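Local atomic coordinates of capsule biosynthesis protein CapD proenzyme (Bacillus anthracis, PDB entry 3G9K), a protein that cleaves the poly-gamma-D-glutamate capsule of Bacillus anthracis and transfers it to meso-diaminopimelic acid of the peptidoglycan, a transpeptidase of the gamma-glutamyltransferase family. Residues A[41-44]-A[45-48]; A[107-110]-A[111-115]; A[123-126]-A[127-131]; A[189-192]-A[193-197]; A[207-210]-A[211-214]. All blocks are in the same frame, centred on the assembly; numbering follows the deposited sequence.

Contact 1 (A[41-44]-A[45-48]); sequences GGSA and VDAA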
loop_
_atom_site.group_PDB
_atom_site.type_symbol
_atom_site.label_atom_id
_atom_site.label_comp_id
_atom_site.label_asym_id
_atom_site.label_seq_id
_atom_site.Cartn_x
_atom_site.Cartn_y
_atom_site.Cartn_z
ATOM N N GLY A 41 -7.897 -6.620 23.056
ATOM C CA GLY A 41 -8.916 -7.542 22.626
ATOM C C GLY A 41 -9.575 -7.241 21.299
ATOM O O GLY A 41 -10.437 -7.999 20.868
ATOM N N GLY A 42 -9.152 -6.174 20.628
ATOM C CA GLY A 42 -9.743 -5.789 19.356
ATOM C C GLY A 42 -9.421 -6.715 18.190
ATOM O O GLY A 42 -8.498 -7.542 18.268
ATOM N N SER A 43 -10.172 -6.549 17.104
ATOM C CA SER A 43 -10.088 -7.394 15.929
ATOM C C SER A 43 -9.077 -6.850 14.917
ATOM O O SER A 43 -8.674 -5.720 15.032
ATOM C CB SER A 43 -11.445 -7.459 15.272
ATOM O OG SER A 43 -11.816 -6.200 14.683
ATOM N N ALA A 44 -8.744 -7.620 13.877
ATOM C CA ALA A 44 -7.827 -7.113 12.830
ATOM C C ALA A 44 -8.425 -5.889 12.143
ATOM O O ALA A 44 -7.701 -4.922 11.877
ATOM C CB ALA A 44 -7.496 -8.203 11.807
ATOM N N VAL A 45 -9.745 -5.918 11.893
ATOM C CA VAL A 45 -10.439 -4.800 11.197
ATOM C C VAL A 45 -10.404 -3.539 12.043
ATOM O O VAL A 45 -9.988 -2.484 11.567
ATOM C CB VAL A 45 -11.851 -5.186 10.738
ATOM C CG1 VAL A 45 -12.655 -3.996 10.148
ATOM C CG2 VAL A 45 -11.745 -6.257 9.705
ATOM N N ASP A 46 -10.808 -3.631 13.294
ATOM C CA ASP A 46 -10.690 -2.464 14.186
ATOM C C ASP A 46 -9.288 -1.845 14.264
ATOM O O ASP A 46 -9.107 -0.612 14.186
ATOM C CB ASP A 46 -11.145 -2.871 15.569
ATOM C CG ASP A 46 -12.648 -3.065 15.650
ATOM O OD1 ASP A 46 -13.373 -2.789 14.670
ATOM O OD2 ASP A 46 -13.100 -3.476 16.723
ATOM N N ALA A 47 -8.279 -2.691 14.454
ATOM C CA ALA A 47 -6.895 -2.247 14.414
ATOM C C ALA A 47 -6.517 -1.613 13.068
ATOM O O ALA A 47 -5.749 -0.674 13.034
ATOM C CB ALA A 47 -5.943 -3.406 14.734
ATOM N N ALA A 48 -7.017 -2.155 11.966
ATOM C CA ALA A 48 -6.699 -1.625 10.631
ATOM C C ALA A 48 -7.263 -0.194 10.433
ATOM O O ALA A 48 -6.642 0.656 9.802
ATOM C CB ALA A 48 -7.270 -2.575 9.537
#

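Contact 2 (A[107-110]-A[111-115]); sequences GMEY and IHDNY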
loop_
_atom_site.group_PDB
_atom_site.type_symbol
_atom_site.label_atom_id
_atom_site.label_comp_id
_atom_site.label_asym_id
_atom_site.label_seq_id
_atom_site.Cartn_x
_atom_site.Cartn_y
_atom_site.Cartn_z
ATOM N N GLY A 107 -14.506 4.575 2.990
ATOM C CA GLY A 107 -13.981 3.223 3.126
ATOM C C GLY A 107 -13.944 2.731 4.546
ATOM O O GLY A 107 -14.453 1.659 4.845
HETATM N N MSE A 108 -13.311 3.537 5.401
HETATM C CA MSE A 108 -13.171 3.191 6.812
HETATM C C MSE A 108 -14.536 3.058 7.488
HETATM O O MSE A 108 -14.756 2.116 8.272
HETATM C CB MSE A 108 -12.310 4.229 7.547
HETATM C CG MSE A 108 -10.843 4.306 7.075
HETATM SE SE MSE A 108 -9.912 2.597 7.134
HETATM C CE MSE A 108 -9.427 2.360 5.298
ATOM N N GLU A 109 -15.481 3.969 7.169
ATOM C CA GLU A 109 -16.807 3.857 7.766
ATOM C C GLU A 109 -17.549 2.609 7.300
ATOM O O GLU A 109 -18.194 1.946 8.116
ATOM C CB GLU A 109 -17.674 5.076 7.497
ATOM C CG GLU A 109 -19.072 4.962 8.147
ATOM C CD GLU A 109 -19.760 6.289 8.180
ATOM O OE1 GLU A 109 -19.348 7.148 8.983
ATOM O OE2 GLU A 109 -20.677 6.475 7.379
ATOM N N TYR A 110 -17.491 2.313 6.005
ATOM C CA TYR A 110 -18.075 1.098 5.430
ATOM C C TYR A 110 -17.489 -0.189 6.026
ATOM O O TYR A 110 -18.201 -1.136 6.362
ATOM C CB TYR A 110 -17.886 1.058 3.915
ATOM C CG TYR A 110 -18.575 -0.133 3.276
ATOM C CD1 TYR A 110 -18.015 -1.411 3.347
ATOM C CD2 TYR A 110 -19.822 0.010 2.644
ATOM C CE1 TYR A 110 -18.665 -2.498 2.816
ATOM C CE2 TYR A 110 -20.479 -1.087 2.095
ATOM C CZ TYR A 110 -19.895 -2.320 2.191
ATOM O OH TYR A 110 -20.541 -3.413 1.661
ATOM N N ILE A 111 -16.169 -0.211 6.129
ATOM C CA ILE A 111 -15.437 -1.304 6.756
ATOM C C ILE A 111 -15.861 -1.459 8.192
ATOM O O ILE A 111 -16.154 -2.543 8.643
ATOM C CB ILE A 111 -13.902 -1.054 6.669
ATOM C CG1 ILE A 111 -13.486 -1.227 5.194
ATOM C CG2 ILE A 111 -13.109 -2.005 7.649
ATOM C CD1 ILE A 111 -12.050 -0.682 4.777
ATOM N N HIS A 112 -15.872 -0.358 8.946
ATOM C CA HIS A 112 -16.336 -0.447 10.304
ATOM C C HIS A 112 -17.755 -1.034 10.441
ATOM O O HIS A 112 -17.981 -1.931 11.262
ATOM C CB HIS A 112 -16.337 0.929 10.967
ATOM C CG HIS A 112 -17.040 0.924 12.282
ATOM N ND1 HIS A 112 -18.404 1.101 12.392
ATOM C CD2 HIS A 112 -16.585 0.661 13.529
ATOM C CE1 HIS A 112 -18.752 0.974 13.662
ATOM N NE2 HIS A 112 -17.674 0.685 14.368
ATOM N N ASP A 113 -18.697 -0.499 9.673
ATOM C CA ASP A 113 -20.108 -0.847 9.842
ATOM C C ASP A 113 -20.403 -2.276 9.414
ATOM O O ASP A 113 -21.382 -2.887 9.870
ATOM C CB ASP A 113 -20.979 0.086 9.030
ATOM C CG ASP A 113 -21.012 1.486 9.599
ATOM O OD1 ASP A 113 -20.411 1.763 10.671
ATOM O OD2 ASP A 113 -21.631 2.332 8.954
ATOM N N ASN A 114 -19.574 -2.822 8.538
ATOM C CA ASN A 114 -19.862 -4.132 7.994
ATOM C C ASN A 114 -18.930 -5.231 8.490
ATOM O O ASN A 114 -19.309 -6.421 8.460
ATOM C CB ASN A 114 -19.887 -4.077 6.472
ATOM C CG ASN A 114 -21.031 -3.229 5.945
ATOM O OD1 ASN A 114 -22.200 -3.647 5.976
ATOM N ND2 ASN A 114 -20.717 -2.015 5.495
ATOM N N TYR A 115 -17.734 -4.871 8.973
ATOM C CA TYR A 115 -16.720 -5.842 9.427
ATOM C C TYR A 115 -16.068 -5.502 10.773
ATOM O O TYR A 115 -15.281 -6.285 11.313
ATOM C CB TYR A 115 -15.648 -6.037 8.340
ATOM C CG TYR A 115 -16.231 -6.305 6.963
ATOM C CD1 TYR A 115 -16.631 -7.593 6.578
ATOM C CD2 TYR A 115 -16.404 -5.264 6.056
ATOM C CE1 TYR A 115 -17.180 -7.826 5.303
ATOM C CE2 TYR A 115 -16.945 -5.480 4.801
ATOM C CZ TYR A 115 -17.333 -6.758 4.430
ATOM O OH TYR A 115 -17.861 -6.928 3.175
HETATM O O HOH W 1 -22.801 5.080 9.027
#

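Contact 3 (A[123-126]-A[127-131]); sequences LLQP and AINYA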
loop_
_atom_site.group_PDB
_atom_site.type_symbol
_atom_site.label_atom_id
_atom_site.label_comp_id
_atom_site.label_asym_id
_atom_site.label_seq_id
_atom_site.Cartn_x
_atom_site.Cartn_y
_atom_site.Cartn_z
ATOM N N LEU A 123 -12.030 4.372 17.692
ATOM C CA LEU A 123 -11.014 4.056 16.699
ATOM C C LEU A 123 -10.314 5.268 16.054
ATOM O O LEU A 123 -9.163 5.145 15.651
ATOM C CB LEU A 123 -11.650 3.181 15.649
ATOM C CG LEU A 123 -12.336 1.901 16.151
ATOM C CD1 LEU A 123 -12.942 1.127 14.964
ATOM C CD2 LEU A 123 -11.396 0.954 16.958
ATOM N N LEU A 124 -10.988 6.439 16.019
ATOM C CA LEU A 124 -10.409 7.663 15.468
ATOM C C LEU A 124 -9.565 8.391 16.478
ATOM O O LEU A 124 -8.755 9.227 16.110
ATOM C CB LEU A 124 -11.520 8.594 14.944
ATOM C CG LEU A 124 -11.922 8.398 13.476
ATOM C CD1 LEU A 124 -12.459 7.033 13.240
ATOM C CD2 LEU A 124 -12.963 9.460 13.037
ATOM N N GLN A 125 -9.751 8.077 17.766
ATOM C CA GLN A 125 -9.136 8.867 18.810
ATOM C C GLN A 125 -7.607 8.838 18.798
ATOM O O GLN A 125 -6.994 9.860 18.993
ATOM C CB GLN A 125 -9.686 8.517 20.217
ATOM C CG GLN A 125 -9.355 9.572 21.260
ATOM C CD GLN A 125 -10.067 10.883 21.012
ATOM O OE1 GLN A 125 -11.270 10.912 20.768
ATOM N NE2 GLN A 125 -9.342 11.951 21.071
ATOM N N PRO A 126 -6.977 7.673 18.614
ATOM C CA PRO A 126 -5.504 7.779 18.587
ATOM C C PRO A 126 -4.934 8.741 17.519
ATOM O O PRO A 126 -4.017 9.501 17.791
ATOM C CB PRO A 126 -5.072 6.339 18.338
ATOM C CG PRO A 126 -6.177 5.528 18.917
ATOM C CD PRO A 126 -7.416 6.284 18.493
ATOM N N ALA A 127 -5.487 8.682 16.310
ATOM C CA ALA A 127 -5.089 9.599 15.249
ATOM C C ALA A 127 -5.318 11.054 15.669
ATOM O O ALA A 127 -4.441 11.877 15.491
ATOM C CB ALA A 127 -5.847 9.314 13.988
ATOM N N ILE A 128 -6.488 11.335 16.240
ATOM C CA ILE A 128 -6.865 12.650 16.692
ATOM C C ILE A 128 -5.841 13.163 17.701
ATOM O O ILE A 128 -5.469 14.310 17.633
ATOM C CB ILE A 128 -8.306 12.680 17.275
ATOM C CG1 ILE A 128 -9.369 12.513 16.173
ATOM C CG2 ILE A 128 -8.561 13.944 18.042
ATOM C CD1 ILE A 128 -10.779 12.226 16.742
ATOM N N ASN A 129 -5.365 12.293 18.605
ATOM C CA ASN A 129 -4.387 12.690 19.632
ATOM C C ASN A 129 -3.048 13.140 19.027
ATOM O O ASN A 129 -2.462 14.152 19.423
ATOM C CB ASN A 129 -4.138 11.519 20.609
ATOM C CG ASN A 129 -5.341 11.202 21.520
ATOM O OD1 ASN A 129 -5.391 10.104 22.115
ATOM N ND2 ASN A 129 -6.287 12.135 21.642
ATOM N N TYR A 130 -2.565 12.392 18.035
ATOM C CA TYR A 130 -1.348 12.765 17.291
ATOM C C TYR A 130 -1.524 14.032 16.472
ATOM O O TYR A 130 -0.600 14.829 16.398
ATOM C CB TYR A 130 -0.846 11.622 16.391
ATOM C CG TYR A 130 -0.317 10.408 17.131
ATOM C CD1 TYR A 130 0.739 10.514 18.042
ATOM C CD2 TYR A 130 -0.829 9.147 16.879
ATOM C CE1 TYR A 130 1.230 9.397 18.714
ATOM C CE2 TYR A 130 -0.353 8.046 17.536
ATOM C CZ TYR A 130 0.676 8.168 18.458
ATOM O OH TYR A 130 1.140 7.045 19.119
ATOM N N ALA A 131 -2.717 14.258 15.923
ATOM C CA ALA A 131 -3.021 15.529 15.233
ATOM C C ALA A 131 -2.976 16.705 16.234
ATOM O O ALA A 131 -2.325 17.695 15.994
ATOM C CB ALA A 131 -4.383 15.471 14.552
HETATM O O HOH W 2 -6.753 6.393 14.909
#

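Contact 4 (A[189-192]-A[193-197]); sequences GAKG and FYEGG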
loop_
_atom_site.group_PDB
_atom_site.type_symbol
_atom_site.label_atom_id
_atom_site.label_comp_id
_atom_site.label_asym_id
_atom_site.label_seq_id
_atom_site.Cartn_x
_atom_site.Cartn_y
_atom_site.Cartn_z
ATOM N N GLY A 189 -19.711 11.257 11.663
ATOM C CA GLY A 189 -19.534 10.191 10.699
ATOM C C GLY A 189 -18.997 10.763 9.404
ATOM O O GLY A 189 -18.527 11.893 9.350
ATOM N N ALA A 190 -19.170 9.992 8.340
ATOM C CA ALA A 190 -18.662 10.350 7.030
ATOM C C ALA A 190 -19.256 11.635 6.504
ATOM O O ALA A 190 -18.575 12.395 5.773
ATOM C CB ALA A 190 -18.919 9.206 6.055
ATOM N N LYS A 191 -20.483 11.953 6.911
ATOM C CA LYS A 191 -21.081 13.259 6.586
ATOM C C LYS A 191 -20.215 14.437 6.990
ATOM O O LYS A 191 -20.300 15.504 6.387
ATOM C CB LYS A 191 -22.472 13.438 7.243
ATOM C CG LYS A 191 -23.565 12.556 6.607
ATOM C CD LYS A 191 -24.938 12.796 7.245
ATOM C CE LYS A 191 -26.042 12.085 6.454
ATOM N NZ LYS A 191 -26.249 12.713 5.104
ATOM N N GLY A 192 -19.423 14.267 8.047
ATOM C CA GLY A 192 -18.481 15.276 8.492
ATOM C C GLY A 192 -17.391 15.617 7.498
ATOM O O GLY A 192 -16.720 16.601 7.679
ATOM N N PHE A 193 -17.157 14.728 6.532
ATOM C CA PHE A 193 -16.172 14.929 5.449
ATOM C C PHE A 193 -16.879 15.248 4.117
ATOM O O PHE A 193 -16.487 16.192 3.451
ATOM C CB PHE A 193 -15.316 13.678 5.310
ATOM C CG PHE A 193 -14.202 13.770 4.283
ATOM C CD1 PHE A 193 -12.935 14.203 4.647
ATOM C CD2 PHE A 193 -14.400 13.336 2.971
ATOM C CE1 PHE A 193 -11.904 14.258 3.737
ATOM C CE2 PHE A 193 -13.359 13.386 2.048
ATOM C CZ PHE A 193 -12.127 13.853 2.421
ATOM N N TYR A 194 -17.911 14.450 3.755
ATOM C CA TYR A 194 -18.530 14.476 2.430
ATOM C C TYR A 194 -19.678 15.489 2.305
ATOM O O TYR A 194 -20.233 15.650 1.241
ATOM C CB TYR A 194 -18.990 13.075 2.039
ATOM C CG TYR A 194 -17.865 12.082 1.858
ATOM C CD1 TYR A 194 -17.163 11.992 0.658
ATOM C CD2 TYR A 194 -17.430 11.310 2.929
ATOM C CE1 TYR A 194 -16.107 11.125 0.519
ATOM C CE2 TYR A 194 -16.406 10.442 2.808
ATOM C CZ TYR A 194 -15.726 10.332 1.588
ATOM O OH TYR A 194 -14.691 9.449 1.486
ATOM N N GLU A 195 -19.966 16.229 3.380
ATOM C CA GLU A 195 -20.985 17.272 3.370
ATOM C C GLU A 195 -20.495 18.345 4.309
ATOM O O GLU A 195 -19.446 18.204 4.909
ATOM C CB GLU A 195 -22.345 16.740 3.799
ATOM C CG GLU A 195 -22.861 15.568 2.974
ATOM C CD GLU A 195 -24.172 15.022 3.517
ATOM O OE1 GLU A 195 -24.978 15.803 4.037
ATOM O OE2 GLU A 195 -24.393 13.815 3.442
ATOM N N GLY A 196 -21.218 19.451 4.394
ATOM C CA GLY A 196 -20.870 20.505 5.326
ATOM C C GLY A 196 -19.647 21.289 4.953
ATOM O O GLY A 196 -19.233 21.332 3.798
ATOM N N GLY A 197 -19.076 21.953 5.955
ATOM C CA GLY A 197 -17.918 22.788 5.750
ATOM C C GLY A 197 -16.708 22.098 5.139
ATOM O O GLY A 197 -16.000 22.709 4.322
HETATM O O HOH W 3 -18.075 18.908 7.079
#

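Contact 5 (A[207-210]-A[211-214]); sequences KISL and EDIK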
loop_
_atom_site.group_PDB
_atom_site.type_symbol
_atom_site.label_atom_id
_atom_site.label_comp_id
_atom_site.label_asym_id
_atom_site.label_seq_id
_atom_site.Cartn_x
_atom_site.Cartn_y
_atom_site.Cartn_z
ATOM N N LYS A 207 -11.946 21.999 -6.948
ATOM C CA LYS A 207 -12.858 22.284 -8.071
ATOM C C LYS A 207 -13.703 21.057 -8.384
ATOM O O LYS A 207 -13.748 20.555 -9.530
ATOM C CB LYS A 207 -12.079 22.780 -9.306
ATOM C CG LYS A 207 -11.076 23.876 -8.977
ATOM C CD LYS A 207 -11.788 25.110 -8.469
ATOM C CE LYS A 207 -10.922 26.357 -8.570
ATOM N NZ LYS A 207 -9.958 26.454 -7.443
ATOM N N ILE A 208 -14.356 20.566 -7.339
ATOM C CA ILE A 208 -15.191 19.404 -7.408
ATOM C C ILE A 208 -16.524 19.812 -6.815
ATOM O O ILE A 208 -16.550 20.512 -5.800
ATOM C CB ILE A 208 -14.612 18.194 -6.641
ATOM C CG1 ILE A 208 -13.332 17.691 -7.326
ATOM C CG2 ILE A 208 -15.632 17.050 -6.644
ATOM C CD1 ILE A 208 -12.632 16.484 -6.571
ATOM N N SER A 209 -17.617 19.423 -7.470
ATOM C CA SER A 209 -18.953 19.815 -7.006
ATOM C C SER A 209 -19.308 19.128 -5.697
ATOM O O SER A 209 -18.874 18.014 -5.427
ATOM C CB SER A 209 -20.037 19.514 -8.023
ATOM O OG SER A 209 -20.232 18.134 -8.186
ATOM N N LEU A 210 -20.115 19.807 -4.898
ATOM C CA LEU A 210 -20.655 19.200 -3.668
ATOM C C LEU A 210 -21.407 17.913 -4.006
ATOM O O LEU A 210 -21.320 16.941 -3.263
ATOM C CB LEU A 210 -21.546 20.204 -2.916
ATOM C CG LEU A 210 -20.858 21.433 -2.313
ATOM C CD1 LEU A 210 -21.917 22.347 -1.722
ATOM C CD2 LEU A 210 -19.831 21.006 -1.267
ATOM N N GLU A 211 -22.057 17.867 -5.169
ATOM C CA GLU A 211 -22.744 16.686 -5.639
ATOM C C GLU A 211 -21.790 15.473 -5.841
ATOM O O GLU A 211 -22.122 14.353 -5.474
ATOM C CB GLU A 211 -23.480 16.977 -6.979
ATOM C CG GLU A 211 -24.750 17.890 -6.879
ATOM C CD GLU A 211 -24.484 19.358 -6.571
ATOM O OE1 GLU A 211 -23.345 19.827 -6.757
ATOM O OE2 GLU A 211 -25.455 20.085 -6.179
ATOM N N ASP A 212 -20.639 15.688 -6.485
ATOM C CA ASP A 212 -19.688 14.594 -6.712
ATOM C C ASP A 212 -19.127 14.117 -5.373
ATOM O O ASP A 212 -18.910 12.950 -5.149
ATOM C CB ASP A 212 -18.502 15.039 -7.567
ATOM C CG ASP A 212 -18.765 14.959 -9.049
ATOM O OD1 ASP A 212 -19.668 14.192 -9.458
ATOM O OD2 ASP A 212 -18.045 15.661 -9.789
ATOM N N ILE A 213 -18.844 15.046 -4.479
ATOM C CA ILE A 213 -18.292 14.703 -3.166
ATOM C C ILE A 213 -19.282 13.850 -2.367
ATOM O O ILE A 213 -18.908 12.805 -1.819
ATOM C CB ILE A 213 -17.862 15.968 -2.404
ATOM C CG1 ILE A 213 -16.692 16.637 -3.153
ATOM C CG2 ILE A 213 -17.465 15.625 -0.951
ATOM C CD1 ILE A 213 -16.407 18.067 -2.746
ATOM N N LYS A 214 -20.521 14.241 -2.352
ATOM C CA LYS A 214 -21.546 13.526 -1.574
ATOM C C LYS A 214 -21.884 12.192 -2.177
ATOM O O LYS A 214 -22.289 11.254 -1.458
ATOM C CB LYS A 214 -22.840 14.384 -1.506
ATOM C CG LYS A 214 -23.865 13.881 -0.475
ATOM C CD LYS A 214 -25.092 14.773 -0.340
ATOM C CE LYS A 214 -26.167 14.007 0.476
ATOM N NZ LYS A 214 -27.520 14.651 0.423
HETATM O O HOH W 4 -17.631 18.112 -10.016
#

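Contact 1 (A[41-44]-A[45-48])
Val45 is the second residue of helix 44-58, whose N-cap is Ser43. Its CB passes 4.1 Å from Ser43 OG, while its CG1 methyl leads to Ile111 of helix 104-115. Asp46 is where the cap closes. Its N-H donates to Ser43 OG at 3.1 Å, with an almost straight N-H...O angle of 169°, which identifies Ser43 as the N-cap residue. The hydroxyl can reach this amide because the serine torsion (chi1 69°) sets OG between the backbone N and the carbonyl carbon. The carboxylate of Asp46 lies close by, its CG 3.4 Å from Ser43 OG, but its two oxygens bond elsewhere: OD1 accepts from Ser117 N and OD2 from Leu118 N, in the link between two later helices. Ala47 brings the first regular i to i+4 bond, N to Ser43 O at 3.1 Å, so both the carbonyl and the hydroxyl of Ser43 serve the helix start. Ala48 follows with N to Ala44 O at 2.9 Å, a more bent bond at 143°; its small CB also rests against this carbonyl oxygen, 3.3 Å away. Before the cap, Gly41 with its positive phi completes the Schellman motif that ends helix 28-39, so one helix stops and the next starts within a few residues. The other chain of the assembly also reaches this turn: its Asp8 accepts from Ala44 N, and its Ile6 packs on Ala47 and Ala48. Helix 44-58 then runs between helix 28-39, touched by Ala47, strand 68-74, touched by Val45 and Ala48, and helix 104-115.

Contact 2 (A[107-110]-A[111-115])
Asn114 reaches back one helical turn to Tyr110, and its ND2 donates to Tyr110 O at 2.8 Å with an N-H...O angle of 152°. The same nitrogen stands 3.2 Å above the plane of the Tyr110 ring, over its centre, with amide and ring planes 37° apart. With CG beside its own backbone N, the asparagine turns its amide back over that ring, and one group meets both the carbonyl and the aromatic face of a single residue. The backbone bond from Asn114 N to Tyr110 O is weak, so the side chain supplies much of the hold on that carbonyl near the end of the helix. On another side of the helix, His112 ND1 donates to Asp113 OD1 at 2.7 Å, lying on the anti lone pair of the carboxylate and 2° from the ring plane. Across one turn, Asp113 OD2 and Glu109 OE2 are 4.5 Å apart, and water 1 donates to both, though weakly to Glu109. The other glutamate oxygen, OE1, accepts from Ala190 N. Packing lies outside this polar row. Met108, a selenomethionine, runs alongside Ile111, with Met108 CE 4.1 Å from Ile111 CD1. The ring edges of Tyr110 and Tyr115 meet, CE1 to CE2 4.0 Å. Since His112 NE2 also bonds Leu118 O, both ring nitrogens face acceptors. This is consistent with a doubly protonated imidazole, whose charge would offset part of the nearby acidic pair.

Contact 3 (A[123-126]-A[127-131])
Leu124, Gln125 and Pro126 each give their carbonyl oxygen to the amide four residues on, at Ile128, Asn129 and Tyr130, but Ala127 N lies 5.1 Å from Leu123 O, and water 2 fills the interval, donating to Leu123 O at 2.8 Å and accepting from Ala127 N at 3.0 Å. Pro126 has no N-H to give to the turn before, the helix is kinked there, and this probably makes room for the water. Ile128 turns CG1 back over the previous turn (chi1 -71°), bringing it 3.3 Å from Leu124 O and its terminal CD1 4.1 Å from Leu124 CB. Its other branch, CG2, lies 3.7 Å from Gln125 NE2. The glutamine arrives there because its chain folds at chi2 (67°), bending the amide end back toward the following turn; the opposite end of that amide, OE1, accepts from Gln186 NE2. Tyr130 adds a contact of its own beside its backbone bond, ring carbon CD2 lying 3.3 Å from Pro126 O, while its hydroxyl makes a weak bond to Glu33. Three helices pack against the kinked one. Leu124 and Ile128 pack on helix 176-188, against Ile185, Leu182 and Lys183; Leu123, Ala127 and Tyr130 meet helix 44-58 at Val50, Tyr53 and Val57; Pro126 and Tyr130 touch helix 28-39. Helix 120-133 thus packs among helices 28-39, 44-58 and 176-188.

Contact 4 (A[189-192]-A[193-197])
Lys191 and Glu195 make a salt bridge across one turn, NZ to OE2 at 2.7 Å. The lysine meets this oxygen on its syn side, 17° out of the carboxylate plane, and the two chains run alongside each other, with Lys191 CG also 3.5 Å from Glu195 OE2. The lysine tail curls only at its last torsion (chi4 -69°), which swings NZ onto the carboxylate. Among backbone bonds, Ala190 O takes two donors: Tyr194 N at 3.0 Å, nearly in line with the carbonyl, and Phe193 N at 2.8 Å, 51° out of the carbonyl plane. Ala190 O thus serves both an i+3 and an i+4 amide, in a helix of about one turn, and the next bond, Glu195 N to Lys191 O, is already weak where the chain leaves the helix. Apolar contacts centre on Tyr194. Its CD2 lies 4.1 Å from Ala190 CB, and Phe193 CD2 stands 3.4 Å above the middle of its ring. Phe193 also meets the ring of Phe33 of the second chain. The tyrosine hydroxyl bonds Pro102 O and Ala106 N, fixing the turn against the start of helix 104-115. Phe193 packs on helix 196-206, which follows, while Tyr194 and Glu195 touch Ile213 and Lys214 of helix 210-214.

Contact 5 (A[207-210]-A[211-214])
Ser209 OG stands over one face of the Asp212 carboxylate, 3.6 Å from Asp212 CG. Water 4 donates to the OD2 atom of that acid from the same side of the carboxylate plane. The same water accepts from Ser209 N at 2.9 Å, so it bridges the backbone of the cap residue to the acid three positions on. The carboxylate of Glu211 takes a different place: its chain bends at chi2 (71°) and folds back over the turn, leaving OE1 3.6 Å from Ser209 CB. Ser209 is the N-cap of helix 210-214, for Asp212 N donates to its OG at 3.0 Å and 157°. Its torsion (chi1 68°) puts the hydroxyl within reach of that first-turn amide. The regular bonds follow, Ile213 N to Ser209 O at 3.1 Å and Lys214 N to Leu210 O at 3.0 Å. Just ahead of the cap, Ile208 adds an apolar contact. Its CG2 methyl touches Asp212 CB at 3.6 Å and Ile213 CG1 at 3.7 Å, both chains crossing it at about a right angle; a hydrophobic residue before the N-cap meeting one inside the helix is the pattern of a hydrophobic staple. Asp212 OD2 also accepts from Tyr90 N, which ties the turn to the loop before helix 104-115. On that side Pro89 and Val101 meet Ile208. Toward helix 196-206, Leu210 packs on Ala199 and Ser203, and Ile213 on Ile202 and Ser203, so the short helix lies folded back on the longer one that precedes it.

Overall arrangement
The five are local contacts at helix starts, within helices and round a turn, strung in series along the large chain, and direct touches join them. Contacts 1 and 2 meet through Val45 CG1 and Ile111 CG2, 3.2 Å apart; contact 3 reaches contact 2 where Leu123 CD1 lies 3.9 Å from His112 CD2. Contact 2 passes to contact 4 through Glu109, and contact 4 to contact 5 where Tyr194 CD1 is 3.1 Å from Ile213 O. Contacts 1 and 5 are farthest apart, their centres about 32 Å from each other. None of the five contacts is assigned to the active site; in this family the nucleophile is the threonine that heads the small chain.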